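Side-chain contacts in ADP-ribosylating toxin CARDS (Mycoplasma pneumoniae, PDB 4TLV), which transfers the ADP-ribosyl group of NAD(+) to multiple target proteins in vitro and causes vacuolization of mammalian cells, acting as the main virulence factor of this bacterium: residues Gly160-Pro165 with Thr427-Val432; Thr172-Glu177 with Ile371-Phe376. One frame throughout, in Å; residues are numbered along the deposited sequence.

Contact 1 of 2, residues Gly160-Pro165 with Thr427-Val432; sequences GHAHHP and THAQFV. With ACT (acetate ion), chain M.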
ATOM      1  N   GLY A 160      15.911 -24.510 -13.052  1.00 22.79           N
ATOM      2  CA  GLY A 160      16.973 -25.479 -13.167  1.00 23.14           C
ATOM      3  C   GLY A 160      18.165 -25.119 -12.296  1.00 26.83           C
ATOM      4  O   GLY A 160      19.039 -25.952 -12.075  1.00 31.07           O
ATOM      5  N   HIS A 161      18.211 -23.883 -11.800  1.00 21.35           N
ATOM      6  CA  HIS A 161      19.384 -23.432 -11.044  1.00 23.18           C
ATOM      7  C   HIS A 161      19.067 -22.808  -9.676  1.00 20.70           C
ATOM      8  O   HIS A 161      19.768 -23.053  -8.698  1.00 20.13           O
ATOM      9  CB  HIS A 161      20.201 -22.446 -11.881  1.00 25.61           C
ATOM     10  CG  HIS A 161      20.663 -23.005 -13.195  1.00 31.09           C
ATOM     11  ND1 HIS A 161      21.725 -23.873 -13.301  1.00 36.14           N
ATOM     12  CD2 HIS A 161      20.200 -22.815 -14.455  1.00 33.91           C
ATOM     13  CE1 HIS A 161      21.901 -24.198 -14.572  1.00 30.21           C
ATOM     14  NE2 HIS A 161      20.994 -23.564 -15.291  1.00 35.09           N
ATOM     15  N   ALA A 162      18.033 -21.980  -9.610  1.00 20.28           N
ATOM     16  CA  ALA A 162      17.722 -21.296  -8.345  1.00 18.83           C
ATOM     17  C   ALA A 162      17.456 -22.316  -7.252  1.00 16.43           C
ATOM     18  O   ALA A 162      16.756 -23.299  -7.485  1.00 19.56           O
ATOM     19  CB  ALA A 162      16.507 -20.383  -8.519  1.00 18.17           C
ATOM     20  N   HIS A 163      17.991 -22.089  -6.055  1.00 16.09           N
ATOM     21  CA  HIS A 163      17.649 -22.960  -4.935  1.00 16.76           C
ATOM     22  C   HIS A 163      16.221 -22.665  -4.501  1.00 16.21           C
ATOM     23  O   HIS A 163      15.685 -21.593  -4.788  1.00 14.50           O
ATOM     24  CB  HIS A 163      18.627 -22.803  -3.768  1.00 20.13           C
ATOM     25  CG  HIS A 163      18.392 -21.579  -2.935  1.00 22.01           C
ATOM     26  ND1 HIS A 163      18.848 -20.329  -3.299  1.00 23.86           N
ATOM     27  CD2 HIS A 163      17.769 -21.419  -1.743  1.00 23.87           C
ATOM     28  CE1 HIS A 163      18.508 -19.450  -2.369  1.00 24.54           C
ATOM     29  NE2 HIS A 163      17.851 -20.086  -1.416  1.00 22.80           N
ATOM     30  N   HIS A 164      15.597 -23.630  -3.842  1.00 16.33           N
ATOM     31  CA  HIS A 164      14.187 -23.521  -3.460  1.00 15.79           C
ATOM     32  C   HIS A 164      14.064 -23.178  -1.976  1.00 16.73           C
ATOM     33  O   HIS A 164      14.247 -24.040  -1.129  1.00 16.80           O
ATOM     34  CB  HIS A 164      13.486 -24.848  -3.732  1.00 19.43           C
ATOM     35  CG  HIS A 164      13.617 -25.315  -5.146  1.00 21.75           C
ATOM     36  ND1 HIS A 164      13.515 -26.644  -5.502  1.00 25.08           N
ATOM     37  CD2 HIS A 164      13.850 -24.635  -6.292  1.00 19.39           C
ATOM     38  CE1 HIS A 164      13.669 -26.761  -6.809  1.00 25.12           C
ATOM     39  NE2 HIS A 164      13.877 -25.558  -7.314  1.00 22.10           N
ATOM     40  N   PRO A 165      13.774 -21.909  -1.650  1.00 17.27           N
ATOM     41  CA  PRO A 165      13.768 -21.536  -0.230  1.00 14.91           C
ATOM     42  C   PRO A 165      12.700 -22.320   0.547  1.00 15.98           C
ATOM     43  O   PRO A 165      11.531 -22.338   0.152  1.00 14.85           O
ATOM     44  CB  PRO A 165      13.459 -20.024  -0.260  1.00 17.03           C
ATOM     45  CG  PRO A 165      13.852 -19.584  -1.685  1.00 15.36           C
ATOM     46  CD  PRO A 165      13.468 -20.768  -2.532  1.00 15.23           C
ATOM     47  N   THR A 427      22.414 -11.854  -7.431  1.00 20.20           N
ATOM     48  CA  THR A 427      21.186 -11.648  -6.668  1.00 18.03           C
ATOM     49  C   THR A 427      20.432 -12.959  -6.517  1.00 18.70           C
ATOM     50  O   THR A 427      20.178 -13.637  -7.503  1.00 19.59           O
ATOM     51  CB  THR A 427      20.263 -10.660  -7.383  1.00 16.82           C
ATOM     52  OG1 THR A 427      21.014  -9.495  -7.731  1.00 17.58           O
ATOM     53  CG2 THR A 427      19.077 -10.273  -6.475  1.00 15.00           C
ATOM     54  N   HIS A 428      20.046 -13.316  -5.298  1.00 17.72           N
ATOM     55  CA  HIS A 428      19.248 -14.529  -5.153  1.00 19.74           C
ATOM     56  C   HIS A 428      17.815 -14.321  -5.624  1.00 15.99           C
ATOM     57  O   HIS A 428      17.322 -13.195  -5.659  1.00 15.74           O
ATOM     58  CB  HIS A 428      19.365 -15.110  -3.755  1.00 22.56           C
ATOM     59  CG  HIS A 428      20.712 -15.726  -3.499  1.00 35.28           C
ATOM     60  ND1 HIS A 428      21.213 -16.377  -2.422  1.00 40.55           N
ATOM     61  CD2 HIS A 428      21.721 -15.705  -4.439  1.00 29.75           C
ATOM     62  CE1 HIS A 428      22.509 -16.728  -2.728  1.00 37.58           C
ATOM     63  NE2 HIS A 428      22.790 -16.313  -3.951  1.00 35.16           N
ATOM     64  N   ALA A 429      17.167 -15.408  -6.025  1.00 14.25           N
ATOM     65  CA  ALA A 429      15.968 -15.311  -6.854  1.00 14.80           C
ATOM     66  C   ALA A 429      14.810 -14.599  -6.156  1.00 13.38           C
ATOM     67  O   ALA A 429      14.002 -13.929  -6.808  1.00 11.46           O
ATOM     68  CB  ALA A 429      15.523 -16.712  -7.314  1.00 13.97           C
ATOM     69  N   GLN A 430      14.712 -14.743  -4.837  1.00  9.88           N
ATOM     70  CA  GLN A 430      13.532 -14.192  -4.161  1.00 15.27           C
ATOM     71  C   GLN A 430      13.530 -12.666  -4.122  1.00 12.23           C
ATOM     72  O   GLN A 430      12.490 -12.054  -3.923  1.00 11.94           O
ATOM     73  CB  GLN A 430      13.331 -14.785  -2.760  1.00 10.18           C
ATOM     74  CG  GLN A 430      14.312 -14.285  -1.720  1.00 14.46           C
ATOM     75  CD  GLN A 430      14.038 -14.918  -0.382  1.00 17.87           C
ATOM     76  OE1 GLN A 430      13.675 -14.100   0.596  1.00 14.48           O
ATOM     77  NE2 GLN A 430      14.126 -16.146  -0.235  1.00 14.12           N
ATOM     78  N   PHE A 431      14.678 -12.039  -4.354  1.00 12.66           N
ATOM     79  CA  PHE A 431      14.673 -10.584  -4.380  1.00 14.54           C
ATOM     80  C   PHE A 431      13.657 -10.026  -5.374  1.00 12.99           C
ATOM     81  O   PHE A 431      12.978  -9.034  -5.096  1.00 13.61           O
ATOM     82  CB  PHE A 431      16.051  -9.969  -4.668  1.00  9.83           C
ATOM     83  CG  PHE A 431      16.016  -8.474  -4.641  1.00 10.68           C
ATOM     84  CD1 PHE A 431      15.838  -7.810  -3.445  1.00 13.52           C
ATOM     85  CD2 PHE A 431      16.080  -7.733  -5.810  1.00 12.13           C
ATOM     86  CE1 PHE A 431      15.762  -6.416  -3.413  1.00 11.55           C
ATOM     87  CE2 PHE A 431      16.016  -6.357  -5.771  1.00 15.39           C
ATOM     88  CZ  PHE A 431      15.850  -5.704  -4.566  1.00 12.55           C
ATOM     89  N   VAL A 432      13.532 -10.665  -6.537  1.00 12.47           N
ATOM     90  CA  VAL A 432      12.659 -10.142  -7.578  1.00 12.23           C
ATOM     91  C   VAL A 432      11.207 -10.616  -7.450  1.00 11.69           C
ATOM     92  O   VAL A 432      10.480 -10.720  -8.444  1.00 12.53           O
ATOM     93  CB  VAL A 432      13.231 -10.414  -8.989  1.00 14.07           C
ATOM     94  CG1 VAL A 432      14.599  -9.722  -9.126  1.00 13.75           C
ATOM     95  CG2 VAL A 432      13.346 -11.910  -9.244  1.00 13.39           C
TER
HETATM   96  C   ACT M 607      19.513 -18.546  -6.331  0.94 26.10           C
HETATM   97  O   ACT M 607      18.583 -17.935  -5.750  0.94 20.83           O
HETATM   98  OXT ACT M 607      19.864 -19.644  -5.840  0.94 25.76           O
HETATM   99  CH3 ACT M 607      20.173 -17.996  -7.560  0.94 26.09           C
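H163 and H428 meet as an offset edge-to-face pair. The edge of the H163 ring is turned toward the face of H428. The ring centroids are 5.7 Å apart and the planes stand at 72°. The closest atoms, H163 CE1 and H428 ND1, are 4.1 Å apart, so the rings touch without a hydrogen bond. The first torsion of H163 (chi1 78°) places CG between its own backbone N and carbonyl carbon. This leaves the backbone N and ND1 facing the same oxygen of an acetate ion. H163 ND1 reaches acetate OXT at 2.8 Å, nearly in the ring plane, and H163 N gives OXT a second, almost straight bond. The other acetate oxygen, O, takes the backbone N-H of A429 at 2.9 Å. The ion thus bridges the two segments, which share no direct hydrogen bond. It probably comes from the crystallisation liquor.

This is an interdomain contact. The loop between strands 146-156 and 168-181 of the mono-ADP-ribosyltransferase domain meets the short 3-10 turn 429-431 near the end of the D2 beta-trefoil. The far nitrogens of the rings are held by other residues: H163 NE2 bonds to E273 and H428 NE2 to the carbonyl of E424.

Beside the acetate, the methyl groups of A162 and A429 point at each other, with CB to CB at 4.0 Å. Further along, P165 and Q430 run past each other in opposite directions. P165 CG lies 3.7 Å from Q430 NE2. The Q430 amide is fixed at both ends by the KELED motif: NE2 bonds to the carbonyl of E271, and OE1 accepts from the backbone N of E273.

Contact 2 of 2, residues Thr172-Glu177 with Ile371-Phe376; sequences TTRINE and IAITQF
T172 and I373 make the close part of this contact, methyl against methyl. T172 CG2 lies 4.0 Å from I373 CG2, and the two side chains meet at a slant. Both residues are buried. The torsion of T172 (chi1 -169°) puts OG1 anti to the backbone N and leaves the methyl to face I373. OG1 itself bonds to a glycerol, probably from the crystallisation liquor. The same methyl also sits near the plane of the F376 ring, at its edge, 4.5 Å from F376 CE2. One methyl of the strand therefore approaches both an aliphatic branch and a ring edge. P368 packs on both I373 and F376, and V155 packs on I373.

The other end is looser and more polar. R174 offers the aliphatic part of its chain, with CD 4.2 Å from I373 CD1. I373 thus uses two branches: CG2 for the threonine and CD1 for the arginine. The R174 chain bends about its CG-CD bond. Its guanidinium forms a salt bridge through NH2 to D153, on the neighbouring strand 146-156. N176 OD1 sits over one face of the R174 guanidinium, 3.9 Å above its plane and nearer its margin than its centre. This side is partly exposed, and no hydrogen bond crosses between the two segments.

I373 takes a left-handed backbone conformation in the turn that leads into strand 375-380. Its backbone also bonds to E158, so the turn is tied to the enzymatic domain beyond the apolar contact. The whole is a domain interface: strand 168-181, from the antiparallel sheet of the mono-ADP-ribosyltransferase domain, rests against the loop after strand 364-368 and the start of strand 375-380 of the D2 beta-trefoil.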
ATOM      1  N   THR A 172       7.701 -15.887 -10.593  1.00 13.19           N
ATOM      2  CA  THR A 172       7.283 -14.519 -10.855  1.00 14.66           C
ATOM      3  C   THR A 172       6.157 -14.573 -11.886  1.00 16.61           C
ATOM      4  O   THR A 172       5.768 -15.655 -12.332  1.00 18.00           O
ATOM      5  CB  THR A 172       8.477 -13.620 -11.277  1.00 17.10           C
ATOM      6  OG1 THR A 172       8.065 -12.249 -11.270  1.00 20.57           O
ATOM      7  CG2 THR A 172       9.012 -13.994 -12.654  1.00 18.69           C
ATOM      8  N   THR A 173       5.596 -13.427 -12.235  1.00 15.98           N
ATOM      9  CA  THR A 173       4.495 -13.393 -13.182  1.00 15.71           C
ATOM     10  C   THR A 173       4.908 -12.579 -14.384  1.00 19.21           C
ATOM     11  O   THR A 173       5.839 -11.776 -14.316  1.00 17.33           O
ATOM     12  CB  THR A 173       3.233 -12.782 -12.554  1.00 22.16           C
ATOM     13  OG1 THR A 173       3.549 -11.481 -12.048  1.00 18.13           O
ATOM     14  CG2 THR A 173       2.749 -13.650 -11.395  1.00 19.27           C
ATOM     15  N   ARG A 174       4.227 -12.805 -15.497  1.00 18.99           N
ATOM     16  CA  ARG A 174       4.471 -12.027 -16.699  1.00 22.34           C
ATOM     17  C   ARG A 174       3.143 -11.588 -17.299  1.00 20.53           C
ATOM     18  O   ARG A 174       2.186 -12.366 -17.352  1.00 19.99           O
ATOM     19  CB  ARG A 174       5.259 -12.855 -17.719  1.00 21.46           C
ATOM     20  CG  ARG A 174       6.649 -13.255 -17.244  1.00 22.64           C
ATOM     21  CD  ARG A 174       7.410 -13.928 -18.371  1.00 23.53           C
ATOM     22  NE  ARG A 174       6.597 -14.974 -18.978  1.00 28.04           N
ATOM     23  CZ  ARG A 174       6.911 -15.601 -20.106  1.00 33.68           C
ATOM     24  NH1 ARG A 174       8.030 -15.287 -20.749  1.00 31.49           N
ATOM     25  NH2 ARG A 174       6.109 -16.542 -20.590  1.00 23.00           N
ATOM     26  N   ILE A 175       3.081 -10.336 -17.734  1.00 20.61           N
ATOM     27  CA  ILE A 175       1.928  -9.875 -18.487  1.00 17.57           C
ATOM     28  C   ILE A 175       2.285  -9.906 -19.975  1.00 22.63           C
ATOM     29  O   ILE A 175       3.102  -9.127 -20.458  1.00 21.20           O
ATOM     30  CB  ILE A 175       1.491  -8.473 -18.044  1.00 19.15           C
ATOM     31  CG1 ILE A 175       1.240  -8.461 -16.531  1.00 20.97           C
ATOM     32  CG2 ILE A 175       0.232  -8.031 -18.818  1.00 18.40           C
ATOM     33  CD1 ILE A 175       0.926  -7.092 -15.965  1.00 21.99           C
ATOM     34  N   ASN A 176       1.679 -10.833 -20.698  1.00 19.20           N
ATOM     35  CA  ASN A 176       2.025 -11.023 -22.099  1.00 23.27           C
ATOM     36  C   ASN A 176       1.287 -10.090 -23.070  1.00 24.59           C
ATOM     37  O   ASN A 176       0.076  -9.884 -22.946  1.00 25.59           O
ATOM     38  CB  ASN A 176       1.785 -12.483 -22.467  1.00 25.11           C
ATOM     39  CG  ASN A 176       2.601 -13.427 -21.599  1.00 28.32           C
ATOM     40  OD1 ASN A 176       3.832 -13.350 -21.574  1.00 30.50           O
ATOM     41  ND2 ASN A 176       1.920 -14.295 -20.853  1.00 27.65           N
ATOM     42  N   GLU A 177       2.024  -9.520 -24.021  1.00 21.88           N
ATOM     43  CA  GLU A 177       1.410  -8.837 -25.164  1.00 25.47           C
ATOM     44  C   GLU A 177       0.794  -9.908 -26.046  1.00 29.31           C
ATOM     45  O   GLU A 177       1.188 -11.073 -25.970  1.00 28.64           O
ATOM     46  CB  GLU A 177       2.440  -8.038 -25.967  1.00 29.60           C
ATOM     47  CG  GLU A 177       3.205  -7.003 -25.169  1.00 32.61           C
ATOM     48  CD  GLU A 177       2.305  -5.994 -24.465  1.00 42.62           C
ATOM     49  OE1 GLU A 177       1.126  -5.856 -24.854  1.00 41.52           O
ATOM     50  OE2 GLU A 177       2.782  -5.331 -23.517  1.00 52.37           O
ATOM     51  N   ILE A 371      14.178 -14.857 -21.748  1.00 26.14           N
ATOM     52  CA  ILE A 371      13.272 -15.993 -21.614  1.00 23.44           C
ATOM     53  C   ILE A 371      13.760 -16.950 -20.514  1.00 20.07           C
ATOM     54  O   ILE A 371      12.983 -17.743 -19.980  1.00 20.86           O
ATOM     55  CB  ILE A 371      13.058 -16.715 -22.970  1.00 23.55           C
ATOM     56  CG1 ILE A 371      11.903 -17.714 -22.884  1.00 27.28           C
ATOM     57  CG2 ILE A 371      14.333 -17.381 -23.431  1.00 25.80           C
ATOM     58  CD1 ILE A 371      11.375 -18.151 -24.256  1.00 30.26           C
ATOM     59  N   ALA A 372      15.037 -16.849 -20.163  1.00 18.49           N
ATOM     60  CA  ALA A 372      15.600 -17.645 -19.071  1.00 20.69           C
ATOM     61  C   ALA A 372      15.229 -17.074 -17.692  1.00 21.08           C
ATOM     62  O   ALA A 372      15.587 -17.638 -16.659  1.00 21.47           O
ATOM     63  CB  ALA A 372      17.111 -17.729 -19.204  1.00 24.20           C
ATOM     64  N   ILE A 373      14.534 -15.941 -17.692  1.00 21.14           N
ATOM     65  CA  ILE A 373      14.075 -15.309 -16.460  1.00 19.17           C
ATOM     66  C   ILE A 373      15.218 -15.100 -15.472  1.00 20.81           C
ATOM     67  O   ILE A 373      15.173 -15.603 -14.352  1.00 17.44           O
ATOM     68  CB  ILE A 373      12.958 -16.139 -15.802  1.00 17.48           C
ATOM     69  CG1 ILE A 373      11.991 -16.675 -16.868  1.00 16.57           C
ATOM     70  CG2 ILE A 373      12.202 -15.299 -14.763  1.00 16.44           C
ATOM     71  CD1 ILE A 373      11.125 -15.580 -17.525  1.00 17.59           C
ATOM     72  N   THR A 374      16.252 -14.368 -15.889  1.00 17.51           N
ATOM     73  CA  THR A 374      17.385 -14.098 -15.007  1.00 22.00           C
ATOM     74  C   THR A 374      17.799 -12.643 -14.987  1.00 18.83           C
ATOM     75  O   THR A 374      18.617 -12.260 -14.161  1.00 20.48           O
ATOM     76  CB  THR A 374      18.654 -14.846 -15.438  1.00 25.90           C
ATOM     77  OG1 THR A 374      18.996 -14.438 -16.771  1.00 24.10           O
ATOM     78  CG2 THR A 374      18.451 -16.340 -15.374  1.00 23.44           C
ATOM     79  N   GLN A 375      17.290 -11.858 -15.930  1.00 15.10           N
ATOM     80  CA  GLN A 375      17.649 -10.439 -16.028  1.00 17.65           C
ATOM     81  C   GLN A 375      16.387  -9.586 -15.903  1.00 16.48           C
ATOM     82  O   GLN A 375      15.419  -9.792 -16.623  1.00 19.01           O
ATOM     83  CB  GLN A 375      18.341 -10.153 -17.363  1.00 23.45           C
ATOM     84  CG  GLN A 375      19.613 -10.967 -17.558  1.00 26.12           C
ATOM     85  CD  GLN A 375      20.010 -11.106 -19.017  1.00 32.36           C
ATOM     86  OE1 GLN A 375      19.419 -10.483 -19.896  1.00 37.81           O
ATOM     87  NE2 GLN A 375      21.012 -11.939 -19.279  1.00 36.94           N
ATOM     88  N   PHE A 376      16.417  -8.619 -14.998  1.00 17.71           N
ATOM     89  CA  PHE A 376      15.207  -7.886 -14.649  1.00 15.05           C
ATOM     90  C   PHE A 376      15.380  -6.376 -14.756  1.00 15.09           C
ATOM     91  O   PHE A 376      16.281  -5.801 -14.159  1.00 16.68           O
ATOM     92  CB  PHE A 376      14.777  -8.272 -13.225  1.00 18.05           C
ATOM     93  CG  PHE A 376      14.334  -9.703 -13.093  1.00 14.82           C
ATOM     94  CD1 PHE A 376      15.261 -10.730 -13.044  1.00 15.96           C
ATOM     95  CD2 PHE A 376      12.987 -10.018 -12.999  1.00 18.48           C
ATOM     96  CE1 PHE A 376      14.849 -12.062 -12.924  1.00 17.74           C
ATOM     97  CE2 PHE A 376      12.575 -11.336 -12.882  1.00 16.48           C
ATOM     98  CZ  PHE A 376      13.504 -12.355 -12.847  1.00 15.99           C
TER

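Overall arrangement
Both contacts join the mono-ADP-ribosyltransferase domain to D2. Contact 1 uses the loop before strand 168-181; contact 2 uses that strand itself. Their centres are 14 Å apart, and both segments of contact 2 fall, in sequence, between the two segments of contact 1. They also touch: V432 CG2 lies 3.6 Å from F376 CZ, both within D2. Contact 2 is the more buried and is purely apolar across its segments; R174, the charged residue that touches, is paired inside its own domain. Contact 1 is only partly buried. It is richer in polar groups, with histidines, an amide and a bound anion beside a small alanine contact.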